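Local coordinates for angiopoietin-related protein 3 (Homo sapiens, PDB 6EUA) that raises plasma triglycerides by inhibiting lipoprotein lipase and, through the fibrinogen-like domain described here, mediates endothelial cell adhesion, at residues A28-P31 and Q35-H38; L82-I87 and T123-H128; G58-N63 and Y71-L76. One frame throughout, in Å; residues are numbered along the deposited sequence. Where two conformers were deposited one is given.

Contact 1. Residues A28-P31 and Q35-H38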
loop_
_atom_site.group_PDB
_atom_site.type_symbol
_atom_site.label_atom_id
_atom_site.label_comp_id
_atom_site.label_asym_id
_atom_site.label_seq_id
_atom_site.Cartn_x
_atom_site.Cartn_y
_atom_site.Cartn_z
ATOM N N ALA A 28 -7.458 -10.383 2.912
ATOM C CA ALA A 28 -8.867 -10.728 3.100
ATOM C C ALA A 28 -9.022 -11.716 4.253
ATOM O O ALA A 28 -8.277 -12.697 4.343
ATOM C CB ALA A 28 -9.465 -11.329 1.823
ATOM N N ILE A 29 -9.987 -11.458 5.140
ATOM C CA ILE A 29 -10.337 -12.400 6.195
ATOM C C ILE A 29 -11.850 -12.576 6.187
ATOM O O ILE A 29 -12.590 -11.805 5.573
ATOM C CB ILE A 29 -9.860 -11.950 7.600
ATOM C CG1 ILE A 29 -10.565 -10.642 8.018
ATOM C CG2 ILE A 29 -8.341 -11.827 7.650
ATOM C CD1 ILE A 29 -10.408 -10.284 9.497
ATOM N N ARG A 30 -12.309 -13.609 6.885
ATOM C CA ARG A 30 -13.743 -13.861 7.012
ATOM C C ARG A 30 -13.977 -14.516 8.358
ATOM O O ARG A 30 -13.904 -15.744 8.493
ATOM C CB ARG A 30 -14.289 -14.725 5.875
ATOM C CG ARG A 30 -15.780 -14.496 5.614
ATOM C CD ARG A 30 -16.464 -15.716 5.030
ATOM N NE ARG A 30 -16.266 -16.894 5.869
ATOM C CZ ARG A 30 -17.113 -17.312 6.811
ATOM N NH1 ARG A 30 -18.242 -16.651 7.049
ATOM N NH2 ARG A 30 -16.827 -18.403 7.517
ATOM N N PRO A 31 -14.224 -13.720 9.396
ATOM C CA PRO A 31 -14.613 -14.295 10.689
ATOM C C PRO A 31 -15.923 -15.058 10.552
ATOM O O PRO A 31 -16.680 -14.877 9.593
ATOM C CB PRO A 31 -14.760 -13.070 11.603
ATOM C CG PRO A 31 -13.987 -11.966 10.915
ATOM C CD PRO A 31 -14.119 -12.251 9.436
ATOM N N GLN A 35 -19.390 -11.599 6.404
ATOM C CA GLN A 35 -18.915 -11.361 5.049
ATOM C C GLN A 35 -17.386 -11.250 5.018
ATOM O O GLN A 35 -16.737 -10.942 6.024
ATOM C CB GLN A 35 -19.554 -10.084 4.526
ATOM C CG GLN A 35 -19.637 -9.038 5.648
ATOM C CD GLN A 35 -19.696 -7.609 5.164
ATOM O OE1 GLN A 35 -20.747 -7.134 4.737
ATOM N NE2 GLN A 35 -18.579 -6.900 5.267
ATOM N N VAL A 36 -16.811 -11.511 3.837
ATOM C CA VAL A 36 -15.392 -11.263 3.603
ATOM C C VAL A 36 -15.128 -9.769 3.706
ATOM O O VAL A 36 -15.907 -8.948 3.205
ATOM C CB VAL A 36 -14.962 -11.778 2.216
ATOM C CG1 VAL A 36 -13.522 -11.370 1.928
ATOM C CG2 VAL A 36 -15.156 -13.288 2.088
ATOM N N PHE A 37 -14.041 -9.401 4.376
ATOM C CA PHE A 37 -13.581 -8.023 4.348
ATOM C C PHE A 37 -12.062 -8.002 4.506
ATOM O O PHE A 37 -11.442 -8.997 4.887
ATOM C CB PHE A 37 -14.287 -7.160 5.410
ATOM C CG PHE A 37 -14.047 -7.587 6.837
ATOM C CD1 PHE A 37 -12.971 -7.098 7.549
ATOM C CD2 PHE A 37 -14.943 -8.421 7.486
ATOM C CE1 PHE A 37 -12.752 -7.481 8.882
ATOM C CE2 PHE A 37 -14.754 -8.798 8.829
ATOM C CZ PHE A 37 -13.658 -8.328 9.522
ATOM N N HIS A 38 -11.469 -6.852 4.196
ATOM C CA HIS A 38 -10.021 -6.718 4.162
ATOM C C HIS A 38 -9.518 -6.022 5.414
ATOM O O HIS A 38 -10.146 -5.080 5.907
ATOM C CB HIS A 38 -9.560 -5.948 2.924
ATOM C CG HIS A 38 -9.827 -6.681 1.654
ATOM N ND1 HIS A 38 -8.846 -7.363 0.965
ATOM C CD2 HIS A 38 -10.980 -6.890 0.976
ATOM C CE1 HIS A 38 -9.381 -7.940 -0.097
ATOM N NE2 HIS A 38 -10.672 -7.666 -0.117
#
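I29 and F37 form the last hydrogen-bonded pair before the turn of an antiparallel beta hairpin, strands 25-29 and 37-44 of the fibrinogen-like domain. Their backbones bond in both directions: I29 N gives to F37 O at 2.9 Å, almost perfectly straight (177°), and F37 N returns a bond to I29 O at 3.1 Å. Two CA-H...O contacts flank these bonds, A28 CA to F37 O and V36 CA to I29 O.

Apolar contacts gather on the F37 ring. I29 lays CG1 over one face, offset toward the rim, and its CD1 comes 3.7 Å from F37 CE1. P31, just past the strand, brings CD to 3.6 Å from F37 CE2. F37 reaches both because CG sits between its own backbone N and carbonyl carbon (chi1 62°), which turns the ring back over the neighbouring strand. Helix 84-91 covers this side through I90 and K86. A serine in place of F37 would probably leave I29 and P31 without the ring they pack on, opening a gap beneath the helix.

The other face of the hairpin carries A28 and H38. E21 of a second subunit accepts from the backbone H38 N, and Y27 of that subunit meets the H38 ring edge-to-face. Within the hairpin, A28 CB lies over one face of that imidazole, 3.9 Å from H38 CE1.

Contact 2. Residues L82-I87 and T123-H128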
loop_
_atom_site.group_PDB
_atom_site.type_symbol
_atom_site.label_atom_id
_atom_site.label_comp_id
_atom_site.label_asym_id
_atom_site.label_seq_id
_atom_site.Cartn_x
_atom_site.Cartn_y
_atom_site.Cartn_z
ATOM N N LEU A 82 -11.301 0.528 11.431
ATOM C CA LEU A 82 -11.756 -0.696 10.775
ATOM C C LEU A 82 -13.285 -0.801 10.760
ATOM O O LEU A 82 -13.873 -1.260 9.769
ATOM C CB LEU A 82 -11.142 -1.911 11.451
ATOM C CG LEU A 82 -11.570 -3.236 10.799
ATOM C CD1 LEU A 82 -11.136 -3.302 9.328
ATOM C CD2 LEU A 82 -10.994 -4.410 11.585
ATOM N N GLY A 83 -13.944 -0.358 11.830
ATOM C CA GLY A 83 -15.417 -0.514 11.921
ATOM C C GLY A 83 -15.748 -1.391 13.104
ATOM O O GLY A 83 -15.211 -2.490 13.273
ATOM N N LEU A 84 -16.630 -0.881 13.979
ATOM C CA LEU A 84 -16.982 -1.613 15.197
ATOM C C LEU A 84 -17.614 -2.962 14.871
ATOM O O LEU A 84 -17.306 -3.977 15.514
ATOM C CB LEU A 84 -17.920 -0.775 16.067
ATOM C CG LEU A 84 -17.217 0.391 16.772
ATOM C CD1 LEU A 84 -18.205 1.405 17.401
ATOM C CD2 LEU A 84 -16.249 -0.139 17.824
ATOM N N GLU A 85 -18.486 -3.000 13.860
ATOM C CA GLU A 85 -19.088 -4.272 13.488
ATOM C C GLU A 85 -18.026 -5.261 13.018
ATOM O O GLU A 85 -18.073 -6.448 13.366
ATOM C CB GLU A 85 -20.159 -4.054 12.420
ATOM C CG GLU A 85 -21.544 -4.540 12.849
ATOM C CD GLU A 85 -21.492 -5.646 13.909
ATOM O OE1 GLU A 85 -20.970 -6.752 13.605
ATOM O OE2 GLU A 85 -21.978 -5.406 15.042
ATOM N N LYS A 86 -17.042 -4.789 12.265
ATOM C CA LYS A 86 -15.984 -5.688 11.826
ATOM C C LYS A 86 -15.087 -6.108 12.990
ATOM O O LYS A 86 -14.702 -7.282 13.086
ATOM C CB LYS A 86 -15.183 -5.027 10.710
ATOM C CG LYS A 86 -15.932 -5.018 9.376
ATOM C CD LYS A 86 -15.084 -4.386 8.286
ATOM C CE LYS A 86 -15.839 -4.294 6.971
ATOM N NZ LYS A 86 -17.113 -3.590 7.140
ATOM N N ILE A 87 -14.776 -5.181 13.908
ATOM C CA ILE A 87 -13.955 -5.546 15.066
ATOM C C ILE A 87 -14.669 -6.591 15.907
ATOM O O ILE A 87 -14.058 -7.569 16.359
ATOM C CB ILE A 87 -13.597 -4.308 15.913
ATOM C CG1 ILE A 87 -12.703 -3.369 15.127
ATOM C CG2 ILE A 87 -12.891 -4.724 17.206
ATOM C CD1 ILE A 87 -12.948 -1.914 15.465
ATOM N N THR A 123 -24.991 -3.440 23.250
ATOM C CA THR A 123 -24.360 -2.783 24.389
ATOM C C THR A 123 -23.659 -1.484 24.001
ATOM O O THR A 123 -22.907 -0.934 24.816
ATOM C CB THR A 123 -23.345 -3.718 25.062
ATOM O OG1 THR A 123 -22.227 -3.926 24.186
ATOM C CG2 THR A 123 -23.973 -5.064 25.422
ATOM N N ASN A 124 -23.899 -0.977 22.789
ATOM C CA ASN A 124 -23.115 0.127 22.234
ATOM C C ASN A 124 -21.625 -0.211 22.265
ATOM O O ASN A 124 -20.782 0.629 22.589
ATOM C CB ASN A 124 -23.391 1.447 22.963
ATOM C CG ASN A 124 -24.765 2.012 22.656
ATOM O OD1 ASN A 124 -25.229 1.976 21.511
ATOM N ND2 ASN A 124 -25.427 2.535 23.684
ATOM N N TYR A 125 -21.310 -1.476 21.962
ATOM C CA TYR A 125 -19.929 -1.944 21.813
ATOM C C TYR A 125 -19.103 -1.674 23.074
ATOM O O TYR A 125 -18.010 -1.102 23.022
ATOM C CB TYR A 125 -19.284 -1.318 20.571
ATOM C CG TYR A 125 -19.977 -1.720 19.286
ATOM C CD1 TYR A 125 -19.904 -3.026 18.827
ATOM C CD2 TYR A 125 -20.716 -0.805 18.543
ATOM C CE1 TYR A 125 -20.526 -3.410 17.666
ATOM C CE2 TYR A 125 -21.353 -1.183 17.367
ATOM C CZ TYR A 125 -21.252 -2.492 16.934
ATOM O OH TYR A 125 -21.866 -2.912 15.766
ATOM N N THR A 126 -19.635 -2.103 24.219
ATOM C CA THR A 126 -19.011 -1.786 25.498
ATOM C C THR A 126 -17.670 -2.496 25.645
ATOM O O THR A 126 -17.565 -3.707 25.430
ATOM C CB THR A 126 -19.941 -2.163 26.639
ATOM O OG1 THR A 126 -21.147 -1.401 26.510
ATOM C CG2 THR A 126 -19.295 -1.844 27.972
ATOM N N LEU A 127 -16.648 -1.732 26.019
ATOM C CA LEU A 127 -15.278 -2.211 26.116
ATOM C C LEU A 127 -14.861 -2.319 27.576
ATOM O O LEU A 127 -15.109 -1.406 28.365
ATOM C CB LEU A 127 -14.334 -1.265 25.381
ATOM C CG LEU A 127 -12.879 -1.693 25.285
ATOM C CD1 LEU A 127 -12.785 -2.799 24.245
ATOM C CD2 LEU A 127 -12.019 -0.503 24.888
ATOM N N HIS A 128 -14.219 -3.432 27.932
ATOM C CA HIS A 128 -13.740 -3.674 29.292
ATOM C C HIS A 128 -12.261 -4.045 29.214
ATOM O O HIS A 128 -11.917 -5.113 28.694
ATOM C CB HIS A 128 -14.563 -4.776 29.967
ATOM C CG HIS A 128 -14.176 -5.044 31.388
ATOM N ND1 HIS A 128 -13.384 -6.111 31.757
ATOM C CD2 HIS A 128 -14.477 -4.388 32.535
ATOM C CE1 HIS A 128 -13.206 -6.095 33.066
ATOM N NE2 HIS A 128 -13.861 -5.061 33.563
#
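The Y125 ring has L84 on one face and E85 at its edge. L84 CB sits squarely over the ring centre, 3.6 Å from the centroid and only 9° off the normal, a close CH-pi contact. L84 CD1 extends the cover toward the root of the ring and comes 3.5 Å from Y125 CD2. At the far end E85 OE2 lies in the plane of the ring, and the carboxylate is turned 50° from that plane.

Y125 OH donates to E85 OE2 at 2.6 Å, meeting the oxygen on its anti side and 26° out of the carboxylate plane. The glutamate chain is bent at chi2, which folds the carboxylate back alongside the hydroxyl; E85 was modelled in two conformers, so this bond is certain for one of them alone. K70 NZ is also hydrogen-bonded to Y125 OH, so that in this conformer the hydroxyl lies between a lysine and a carboxylate, and the lysine's charge would probably make it a better donor to E85.

These contacts tie the first turn of helix 84-91 to the loop that leads into strand 127-134, within the fibrinogen C-terminal fold. G83 is the N-cap, and its carbonyl takes the first helical bond, from I87 N. Y125 has positive phi and psi, a left-handed backbone conformation; its CB is directed toward the helix, and the ring reaches L84 and E85. Its carbonyl accepts from W170 NE1, while F148 and W170 pack on L84.

Next to the tyrosine the loop closes on itself in an ST motif: T126 N gives to T123 OG1 at 3.2 Å, nearly straight.

Contact 3. Residues G58-N63 and Y71-L76; sequences GSQNFN and YGFGRL
The irregular loop between strand 47-55 and helix 66-71 packs here against the short strand 73-74 that follows the helix, and a T-shaped pair of phenylalanines joins them. F73 turns the edge of its ring to the face of F62, with centroids 5.0 Å apart and planes at 78°. F73 CE1 stands over the centre of the F62 ring, and F73 CZ comes 3.8 Å from F62 CD2. A chi1 of 59° stands the F73 ring up from its strand toward the loop. Y69 meets F73 edge-to-face and the W81 ring also meets it, which extends the aromatic cluster; R55 adds a cation-pi contact to F62.

Beside the rings, the end of the Q60 side chain lies against G74, whose CA is 4.1 Å from Q60 CD. A CB on G74 would point toward this loop, and at its backbone angles would also run into the preceding carbonyl O. Within the loop, N63 N bonds to N61 OD1 at 2.9 Å, the donor standing above the carbonyl plane, which makes an Asx turn. Across the contact, it is the edge-to-face aromatic pair that joins loop 58-63 to strand 73-74 in this fibrinogen C-terminal fold.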
loop_
_atom_site.group_PDB
_atom_site.type_symbol
_atom_site.label_atom_id
_atom_site.label_comp_id
_atom_site.label_asym_id
_atom_site.label_seq_id
_atom_site.Cartn_x
_atom_site.Cartn_y
_atom_site.Cartn_z
ATOM N N GLY A 58 -3.228 13.367 10.540
ATOM C CA GLY A 58 -4.432 14.166 10.661
ATOM C C GLY A 58 -5.204 14.393 9.379
ATOM O O GLY A 58 -6.221 15.093 9.410
ATOM N N SER A 59 -4.767 13.831 8.250
ATOM C CA SER A 59 -5.440 14.125 6.983
ATOM C C SER A 59 -6.854 13.549 6.931
ATOM O O SER A 59 -7.727 14.115 6.267
ATOM C CB SER A 59 -4.624 13.584 5.812
ATOM O OG SER A 59 -4.779 12.178 5.727
ATOM N N GLN A 60 -7.094 12.421 7.588
ATOM C CA GLN A 60 -8.415 11.814 7.614
ATOM C C GLN A 60 -9.226 12.421 8.754
ATOM O O GLN A 60 -8.747 12.487 9.892
ATOM C CB GLN A 60 -8.284 10.297 7.772
ATOM C CG GLN A 60 -9.586 9.592 7.999
ATOM C CD GLN A 60 -10.539 9.786 6.835
ATOM O OE1 GLN A 60 -11.680 10.197 7.025
ATOM N NE2 GLN A 60 -10.069 9.507 5.629
ATOM N N ASN A 61 -10.440 12.890 8.449
ATOM C CA ASN A 61 -11.334 13.396 9.489
ATOM C C ASN A 61 -11.892 12.232 10.302
ATOM O O ASN A 61 -12.602 11.380 9.758
ATOM C CB ASN A 61 -12.472 14.208 8.870
ATOM C CG ASN A 61 -13.271 15.008 9.910
ATOM O OD1 ASN A 61 -13.173 14.765 11.111
ATOM N ND2 ASN A 61 -14.043 15.980 9.440
ATOM N N PHE A 62 -11.592 12.192 11.603
ATOM C CA PHE A 62 -12.118 11.127 12.448
ATOM C C PHE A 62 -13.407 11.510 13.179
ATOM O O PHE A 62 -13.928 10.701 13.956
ATOM C CB PHE A 62 -11.047 10.658 13.451
ATOM C CG PHE A 62 -10.191 9.544 12.922
ATOM C CD1 PHE A 62 -9.418 9.740 11.794
ATOM C CD2 PHE A 62 -10.191 8.289 13.525
ATOM C CE1 PHE A 62 -8.648 8.717 11.274
ATOM C CE2 PHE A 62 -9.417 7.254 13.004
ATOM C CZ PHE A 62 -8.640 7.474 11.880
ATOM N N ASN A 63 -13.947 12.706 12.952
ATOM C CA ASN A 63 -15.202 13.083 13.598
ATOM C C ASN A 63 -16.394 12.587 12.782
ATOM O O ASN A 63 -17.208 13.354 12.274
ATOM C CB ASN A 63 -15.278 14.587 13.811
ATOM C CG ASN A 63 -16.419 14.973 14.710
ATOM O OD1 ASN A 63 -16.860 14.175 15.537
ATOM N ND2 ASN A 63 -16.919 16.189 14.551
ATOM N N TYR A 71 -19.222 0.777 10.520
ATOM C CA TYR A 71 -18.875 0.003 9.332
ATOM C C TYR A 71 -17.470 0.265 8.785
ATOM O O TYR A 71 -16.997 -0.523 7.959
ATOM C CB TYR A 71 -19.906 0.251 8.222
ATOM C CG TYR A 71 -21.293 -0.228 8.594
ATOM C CD1 TYR A 71 -21.548 -1.573 8.829
ATOM C CD2 TYR A 71 -22.342 0.672 8.746
ATOM C CE1 TYR A 71 -22.822 -2.018 9.179
ATOM C CE2 TYR A 71 -23.618 0.240 9.091
ATOM C CZ TYR A 71 -23.851 -1.105 9.306
ATOM O OH TYR A 71 -25.112 -1.530 9.654
ATOM N N GLY A 72 -16.792 1.310 9.231
ATOM C CA GLY A 72 -15.432 1.593 8.814
ATOM C C GLY A 72 -15.340 2.880 8.009
ATOM O O GLY A 72 -16.284 3.283 7.323
ATOM N N PHE A 73 -14.179 3.537 8.094
ATOM C CA PHE A 73 -13.867 4.654 7.204
ATOM C C PHE A 73 -12.359 4.819 7.100
ATOM O O PHE A 73 -11.607 4.355 7.961
ATOM C CB PHE A 73 -14.488 5.977 7.674
ATOM C CG PHE A 73 -14.041 6.402 9.049
ATOM C CD1 PHE A 73 -12.850 7.111 9.235
ATOM C CD2 PHE A 73 -14.809 6.072 10.162
ATOM C CE1 PHE A 73 -12.448 7.500 10.517
ATOM C CE2 PHE A 73 -14.418 6.453 11.441
ATOM C CZ PHE A 73 -13.234 7.165 11.619
ATOM N N GLY A 74 -11.935 5.532 6.059
ATOM C CA GLY A 74 -10.541 5.836 5.820
ATOM C C GLY A 74 -9.949 5.031 4.679
ATOM O O GLY A 74 -10.641 4.606 3.744
ATOM N N ARG A 75 -8.627 4.836 4.757
ATOM C CA ARG A 75 -7.884 4.049 3.778
ATOM C C ARG A 75 -7.055 3.003 4.504
ATOM O O ARG A 75 -6.327 3.330 5.452
ATOM C CB ARG A 75 -6.955 4.918 2.917
ATOM C CG ARG A 75 -7.262 6.396 2.923
ATOM C CD ARG A 75 -6.378 7.153 1.942
ATOM N NE ARG A 75 -7.003 7.258 0.624
ATOM C CZ ARG A 75 -7.961 8.128 0.310
ATOM N NH1 ARG A 75 -8.419 8.975 1.223
ATOM N NH2 ARG A 75 -8.465 8.145 -0.918
ATOM N N LEU A 76 -7.132 1.753 4.043
ATOM C CA LEU A 76 -6.400 0.688 4.724
ATOM C C LEU A 76 -4.894 0.847 4.565
ATOM O O LEU A 76 -4.138 0.362 5.411
ATOM C CB LEU A 76 -6.842 -0.683 4.209
ATOM C CG LEU A 76 -8.134 -1.250 4.801
ATOM C CD1 LEU A 76 -8.537 -2.525 4.059
ATOM C CD2 LEU A 76 -8.010 -1.503 6.313
#

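All three contacts lie in the one fibrinogen-like domain and reach its large antiparallel sheet. Along the chain they come in series: contact 1, then contact 3, then contact 2. Their centres are about 16 Å apart for contacts 1 and 2 and for 2 and 3, and about 19 Å for 1 and 3. Helix 84-91 links them, since K86 packs its CD against F37 of contact 1 and brings NZ to Y71 O of contact 3 in a probable hydrogen bond. L76 of contact 3 also touches H38. A second subunit meets all three regions, at H38, K86 and R75, so parts of each lie at the interface with a neighbouring copy in this assembly.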